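Local coordinates for protein-glutamine gamma-glutamyltransferase 2 (Pagrus major, PDB 1G0D) that probably cross-links proteins in a calcium-dependent manner, joining peptide-bound glutamine side chains to lysine side chains or to small primary amines with release of ammonia, at residues W334-M339 and W351-P356; C368-V373 and V383-P388. All coordinates share one frame; numbering follows the deposited sequence.

Contact 1 of 2, residues W334-M339 and W351-P356; sequences WVESWM and WQVLDP. With SO4 (sulfate ion), chain B.
W338 and W351 meet as a T-shaped pair where two antiparallel strands run side by side, the CE3-CZ3 edge of W338 standing on one face of the W351 indole. The planes are 84° apart, and W338 CZ3 comes within 3.3 Å of W351 NE1. E336 reaches the opposite face of W351, laying OE1 3.6 Å from W351 CG; the same carboxylate forms a salt bridge with R291, which also makes a cation-pi contact with W351. The indole is thereby held between a ring edge and an acid.

Beneath these side chains the backbones are laced by four hydrogen bonds, of which L354 N to V335 O (2.8 Å) is essentially straight. Packing is tight and buried toward the D355 end. There a chi1 of 60° turns the W334 indole toward V353, whose CG1 lies over the five-membered ring, 3.4 Å from W334 CD1. On the other face of the sheet, L354 CD2 lies 3.5 Å from S337 OG, whose hydroxyl is hydrogen-bonded to T290.

The W338-W351 end packs just as closely but is partly exposed, and its NE1 edge faces a sulfate. W351 NE1 gives a hydrogen bond to sulfate O2 (3.1 Å) and a weak one to O1, and R291 holds the same ion, probably a guest from the crystallisation liquor. At the buried end D355 OD2 is hydrogen-bonded to H332 NE2. The arrangement is a beta hairpin of the papain-like transglutaminase core, carrying the histidine and aspartate of the Cys-His-Asp catalytic triad on its two adjacent strands.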
loop_
_atom_site.group_PDB
_atom_site.type_symbol
_atom_site.label_atom_id
_atom_site.label_comp_id
_atom_site.label_asym_id
_atom_site.label_seq_id
_atom_site.Cartn_x
_atom_site.Cartn_y
_atom_site.Cartn_z
ATOM N N TRP A 334 -5.196 -0.453 1.966
ATOM C CA TRP A 334 -4.572 -1.568 2.651
ATOM C C TRP A 334 -3.901 -2.439 1.578
ATOM O O TRP A 334 -3.723 -2.040 0.430
ATOM C CB TRP A 334 -5.556 -2.375 3.531
ATOM C CG TRP A 334 -6.716 -2.999 2.840
ATOM C CD1 TRP A 334 -6.731 -4.188 2.168
ATOM C CD2 TRP A 334 -8.062 -2.485 2.774
ATOM N NE1 TRP A 334 -8.003 -4.446 1.684
ATOM C CE2 TRP A 334 -8.832 -3.416 2.042
ATOM C CE3 TRP A 334 -8.684 -1.328 3.261
ATOM C CZ2 TRP A 334 -10.190 -3.224 1.789
ATOM C CZ3 TRP A 334 -10.046 -1.140 3.006
ATOM C CH2 TRP A 334 -10.779 -2.088 2.274
ATOM N N VAL A 335 -3.548 -3.645 1.943
ATOM C CA VAL A 335 -2.856 -4.490 1.012
ATOM C C VAL A 335 -3.449 -5.888 1.044
ATOM O O VAL A 335 -3.971 -6.309 2.058
ATOM C CB VAL A 335 -1.384 -4.423 1.433
ATOM C CG1 VAL A 335 -0.822 -5.760 1.827
ATOM C CG2 VAL A 335 -0.642 -3.729 0.395
ATOM N N GLU A 336 -3.429 -6.583 -0.089
ATOM C CA GLU A 336 -3.927 -7.959 -0.179
ATOM C C GLU A 336 -2.699 -8.832 -0.475
ATOM O O GLU A 336 -1.925 -8.493 -1.374
ATOM C CB GLU A 336 -4.905 -8.081 -1.341
ATOM C CG GLU A 336 -6.329 -8.422 -0.959
ATOM C CD GLU A 336 -7.269 -8.255 -2.121
ATOM O OE1 GLU A 336 -6.891 -8.562 -3.272
ATOM O OE2 GLU A 336 -8.398 -7.799 -1.903
ATOM N N SER A 337 -2.490 -9.918 0.273
ATOM C CA SER A 337 -1.344 -10.808 0.013
ATOM C C SER A 337 -1.852 -12.211 -0.299
ATOM O O SER A 337 -2.752 -12.701 0.350
ATOM C CB SER A 337 -0.403 -10.903 1.222
ATOM O OG SER A 337 0.390 -9.742 1.373
ATOM N N TRP A 338 -1.254 -12.863 -1.282
ATOM C CA TRP A 338 -1.658 -14.209 -1.675
ATOM C C TRP A 338 -0.943 -15.266 -0.885
ATOM O O TRP A 338 0.267 -15.282 -0.843
ATOM C CB TRP A 338 -1.345 -14.471 -3.146
ATOM C CG TRP A 338 -1.929 -15.748 -3.645
ATOM C CD1 TRP A 338 -1.352 -17.004 -3.622
ATOM C CD2 TRP A 338 -3.231 -15.920 -4.226
ATOM N NE1 TRP A 338 -2.221 -17.935 -4.163
ATOM C CE2 TRP A 338 -3.382 -17.287 -4.540
ATOM C CE3 TRP A 338 -4.292 -15.044 -4.516
ATOM C CZ2 TRP A 338 -4.550 -17.793 -5.123
ATOM C CZ3 TRP A 338 -5.454 -15.551 -5.098
ATOM C CH2 TRP A 338 -5.572 -16.906 -5.392
ATOM N N MET A 339 -1.703 -16.161 -0.281
ATOM C CA MET A 339 -1.142 -17.269 0.482
ATOM C C MET A 339 -2.278 -18.221 0.873
ATOM O O MET A 339 -3.444 -17.826 0.909
ATOM C CB MET A 339 -0.486 -16.756 1.741
ATOM C CG MET A 339 -1.453 -16.227 2.791
ATOM S SD MET A 339 -0.510 -15.348 4.050
ATOM C CE MET A 339 -0.178 -13.904 3.258
ATOM N N TRP A 351 -6.270 -14.529 -1.483
ATOM C CA TRP A 351 -5.934 -13.182 -1.016
ATOM C C TRP A 351 -6.333 -12.912 0.442
ATOM O O TRP A 351 -7.453 -13.204 0.853
ATOM C CB TRP A 351 -6.604 -12.124 -1.903
ATOM C CG TRP A 351 -6.165 -12.089 -3.318
ATOM C CD1 TRP A 351 -6.883 -12.485 -4.398
ATOM C CD2 TRP A 351 -4.896 -11.633 -3.819
ATOM N NE1 TRP A 351 -6.141 -12.311 -5.552
ATOM C CE2 TRP A 351 -4.929 -11.792 -5.222
ATOM C CE3 TRP A 351 -3.751 -11.113 -3.219
ATOM C CZ2 TRP A 351 -3.845 -11.444 -6.030
ATOM C CZ3 TRP A 351 -2.677 -10.765 -4.026
ATOM C CH2 TRP A 351 -2.735 -10.934 -5.420
ATOM N N GLN A 352 -5.415 -12.318 1.201
ATOM C CA GLN A 352 -5.641 -11.978 2.599
ATOM C C GLN A 352 -5.431 -10.503 2.744
ATOM O O GLN A 352 -4.524 -9.944 2.157
ATOM C CB GLN A 352 -4.649 -12.707 3.480
ATOM C CG GLN A 352 -4.403 -14.113 3.012
ATOM C CD GLN A 352 -5.484 -15.038 3.444
ATOM O OE1 GLN A 352 -5.873 -15.042 4.602
ATOM N NE2 GLN A 352 -5.980 -15.835 2.526
ATOM N N VAL A 353 -6.283 -9.864 3.521
ATOM C CA VAL A 353 -6.182 -8.439 3.749
ATOM C C VAL A 353 -5.246 -8.171 4.904
ATOM O O VAL A 353 -5.416 -8.727 5.960
ATOM C CB VAL A 353 -7.578 -7.833 4.085
ATOM C CG1 VAL A 353 -7.439 -6.419 4.622
ATOM C CG2 VAL A 353 -8.445 -7.820 2.865
ATOM N N LEU A 354 -4.240 -7.335 4.669
ATOM C CA LEU A 354 -3.258 -6.910 5.678
ATOM C C LEU A 354 -3.371 -5.354 5.736
ATOM O O LEU A 354 -3.032 -4.648 4.773
ATOM C CB LEU A 354 -1.847 -7.297 5.226
ATOM C CG LEU A 354 -1.098 -8.498 5.791
ATOM C CD1 LEU A 354 -1.949 -9.212 6.749
ATOM C CD2 LEU A 354 -0.693 -9.417 4.705
ATOM N N ASP A 355 -3.862 -4.814 6.840
ATOM C CA ASP A 355 -4.000 -3.374 6.945
ATOM C C ASP A 355 -2.973 -2.858 7.945
ATOM O O ASP A 355 -3.085 -3.099 9.143
ATOM C CB ASP A 355 -5.415 -3.040 7.387
ATOM C CG ASP A 355 -5.782 -1.597 7.127
ATOM O OD1 ASP A 355 -4.887 -0.804 6.787
ATOM O OD2 ASP A 355 -6.971 -1.253 7.264
ATOM N N PRO A 356 -1.932 -2.149 7.455
ATOM C CA PRO A 356 -0.897 -1.626 8.367
ATOM C C PRO A 356 -1.379 -0.472 9.282
ATOM O O PRO A 356 -0.773 -0.208 10.335
ATOM C CB PRO A 356 0.235 -1.187 7.421
ATOM C CG PRO A 356 -0.193 -1.612 6.005
ATOM C CD PRO A 356 -1.667 -1.790 6.044
HETATM S S SO4 B . -7.978 -11.815 -8.746
HETATM O O1 SO4 B . -8.664 -12.048 -7.566
HETATM O O2 SO4 B . -6.696 -12.399 -8.624
HETATM O O3 SO4 B . -8.684 -12.599 -9.655
HETATM O O4 SO4 B . -8.066 -10.426 -9.101
#

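Contact 2 of 2, residues C368-V373 and V383-P388; sequences CGPCPV and VKYDAP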
loop_
_atom_site.group_PDB
_atom_site.type_symbol
_atom_site.label_atom_id
_atom_site.label_comp_id
_atom_site.label_asym_id
_atom_site.label_seq_id
_atom_site.Cartn_x
_atom_site.Cartn_y
_atom_site.Cartn_z
ATOM N N CYS A 368 -4.277 -4.782 11.243
ATOM C CA CYS A 368 -5.264 -5.801 10.845
ATOM C C CYS A 368 -4.777 -6.910 9.902
ATOM O O CYS A 368 -3.965 -6.672 9.010
ATOM C CB CYS A 368 -6.478 -5.129 10.209
ATOM S SG CYS A 368 -7.650 -4.557 11.469
ATOM N N GLY A 369 -5.295 -8.123 10.114
ATOM C CA GLY A 369 -4.953 -9.246 9.270
ATOM C C GLY A 369 -3.707 -10.018 9.636
ATOM O O GLY A 369 -3.032 -9.669 10.581
ATOM N N PRO A 370 -3.337 -11.043 8.850
ATOM C CA PRO A 370 -4.004 -11.484 7.621
ATOM C C PRO A 370 -5.394 -12.059 7.750
ATOM O O PRO A 370 -5.605 -13.047 8.443
ATOM C CB PRO A 370 -3.031 -12.501 7.044
ATOM C CG PRO A 370 -2.368 -13.018 8.181
ATOM C CD PRO A 370 -2.188 -11.893 9.150
ATOM N N CYS A 371 -6.337 -11.440 7.041
ATOM C CA CYS A 371 -7.740 -11.857 7.039
ATOM C C CYS A 371 -8.228 -12.285 5.646
ATOM O O CYS A 371 -8.157 -11.525 4.695
ATOM C CB CYS A 371 -8.644 -10.708 7.544
ATOM S SG CYS A 371 -10.388 -11.155 7.471
ATOM N N PRO A 372 -8.763 -13.505 5.520
ATOM C CA PRO A 372 -9.241 -13.936 4.216
ATOM C C PRO A 372 -10.237 -12.979 3.618
ATOM O O PRO A 372 -11.243 -12.693 4.236
ATOM C CB PRO A 372 -9.901 -15.270 4.519
ATOM C CG PRO A 372 -9.137 -15.792 5.705
ATOM C CD PRO A 372 -8.960 -14.558 6.535
ATOM N N VAL A 373 -9.979 -12.474 2.426
ATOM C CA VAL A 373 -10.965 -11.619 1.779
ATOM C C VAL A 373 -12.282 -12.428 1.574
ATOM O O VAL A 373 -13.369 -11.861 1.444
ATOM C CB VAL A 373 -10.481 -11.173 0.406
ATOM C CG1 VAL A 373 -11.551 -10.378 -0.283
ATOM C CG2 VAL A 373 -9.225 -10.389 0.543
ATOM N N VAL A 383 -12.763 -16.137 11.987
ATOM C CA VAL A 383 -11.408 -16.595 11.688
ATOM C C VAL A 383 -10.371 -15.529 11.932
ATOM O O VAL A 383 -10.664 -14.345 11.803
ATOM C CB VAL A 383 -11.281 -17.045 10.212
ATOM C CG1 VAL A 383 -12.073 -18.289 10.005
ATOM C CG2 VAL A 383 -11.798 -15.982 9.257
ATOM N N LYS A 384 -9.157 -15.941 12.300
ATOM C CA LYS A 384 -8.104 -14.965 12.510
ATOM C C LYS A 384 -7.574 -14.597 11.125
ATOM O O LYS A 384 -7.574 -15.447 10.238
ATOM C CB LYS A 384 -6.988 -15.540 13.371
ATOM C CG LYS A 384 -6.745 -16.966 13.151
ATOM C CD LYS A 384 -5.691 -17.437 14.139
ATOM C CE LYS A 384 -5.604 -18.988 14.244
ATOM N NZ LYS A 384 -5.152 -19.629 12.983
ATOM N N TYR A 385 -7.158 -13.340 10.915
ATOM C CA TYR A 385 -7.174 -12.285 11.935
ATOM C C TYR A 385 -7.956 -11.002 11.635
ATOM O O TYR A 385 -7.893 -10.434 10.533
ATOM C CB TYR A 385 -5.762 -11.839 12.261
ATOM C CG TYR A 385 -4.778 -12.934 12.514
ATOM C CD1 TYR A 385 -4.349 -13.204 13.804
ATOM C CD2 TYR A 385 -4.212 -13.666 11.461
ATOM C CE1 TYR A 385 -3.378 -14.164 14.052
ATOM C CE2 TYR A 385 -3.224 -14.644 11.706
ATOM C CZ TYR A 385 -2.820 -14.873 13.011
ATOM O OH TYR A 385 -1.843 -15.783 13.295
ATOM N N ASP A 386 -8.653 -10.544 12.676
ATOM C CA ASP A 386 -9.415 -9.296 12.677
ATOM C C ASP A 386 -10.514 -9.129 11.646
ATOM O O ASP A 386 -10.761 -8.030 11.151
ATOM C CB ASP A 386 -8.416 -8.150 12.610
ATOM C CG ASP A 386 -7.184 -8.408 13.489
ATOM O OD1 ASP A 386 -7.345 -8.542 14.712
ATOM O OD2 ASP A 386 -6.049 -8.487 12.978
ATOM N N ALA A 387 -11.201 -10.231 11.361
ATOM C CA ALA A 387 -12.288 -10.242 10.405
ATOM C C ALA A 387 -13.396 -9.231 10.678
ATOM O O ALA A 387 -13.907 -8.633 9.725
ATOM C CB ALA A 387 -12.858 -11.609 10.322
ATOM N N PRO A 388 -13.798 -9.028 11.966
ATOM C CA PRO A 388 -14.873 -8.063 12.278
ATOM C C PRO A 388 -14.527 -6.667 11.871
ATOM O O PRO A 388 -15.363 -5.935 11.343
ATOM C CB PRO A 388 -15.052 -8.174 13.793
ATOM C CG PRO A 388 -14.518 -9.504 14.136
ATOM C CD PRO A 388 -13.344 -9.699 13.203
#
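An edge strand meeting the turn that leads into a helix is the kind of contact made here: residues 368-372, at the border of the four-stranded catalytic-domain sheet, receive residues 383-387 just before and at the start of helix 387-395. Two hydrogen bonds join the segments. G369 N donates to D386 OD2 (3.0 Å), which accepts on its anti lone pair, away from the other carboxylate oxygen, and also forms a salt bridge with R217. The second runs from Y385 N to P370 O over 2.9 Å; the donor stands above the carbonyl plane, 44° out of it, so the bond avoids the usual lone-pair directions.

Two cis peptide bonds, before P370 and before Y385, lie where the backbones meet. G369 adopts a positive phi of 86°, a conformation readily open to glycine. Its CA approaches Y385 O to 3.4 Å in a CA-H...O contact. D386 occupies the N-cap position of helix 387-395, yet its side chain makes no capping bond and turns instead to the strand. In this way the edge strand of the antiparallel sheet of the transglutaminase catalytic core is joined to the start of helix 387-395.

Apolar groups fill in around these bonds. P370 and Y385 lie side by side and point the same way, with P370 CD 3.5 Å from Y385 CD2, while helix 212-223 touches both through V213 and R217. C371 carries its SG anti to the backbone N (chi1 177°), which brings the sulfur alongside A387, 3.8 Å from CB. Farther along, P372 CD rests on V383 CG2 at 4.2 Å, and on the loop the exposed K384 forms a salt bridge with D343 through NZ.

In the fold
The two contacts adjoin in one antiparallel sheet, their centres about 9 Å apart. Contact 1 pairs strands 329-339 and 350-355 in the middle of the sheet, about 9 Å from the centre of the chain to its own centre; contact 2 works at the sheet's edge, about 17 Å out. Strands 350-355 and 368-372 are neighbours, probably hydrogen-bonded from V353 N to C371 O (2.8 Å), so the strand of the triad aspartate belongs to contact 1 and borders contact 2. Their chemistry follows their place: regular strand pairing and stacked aromatics in contact 1, against cis peptides, prolines and a carboxylate shared between G369 N and R217 in contact 2. Both are largely buried, but only contact 2 reaches the surface with an exposed residue, K384.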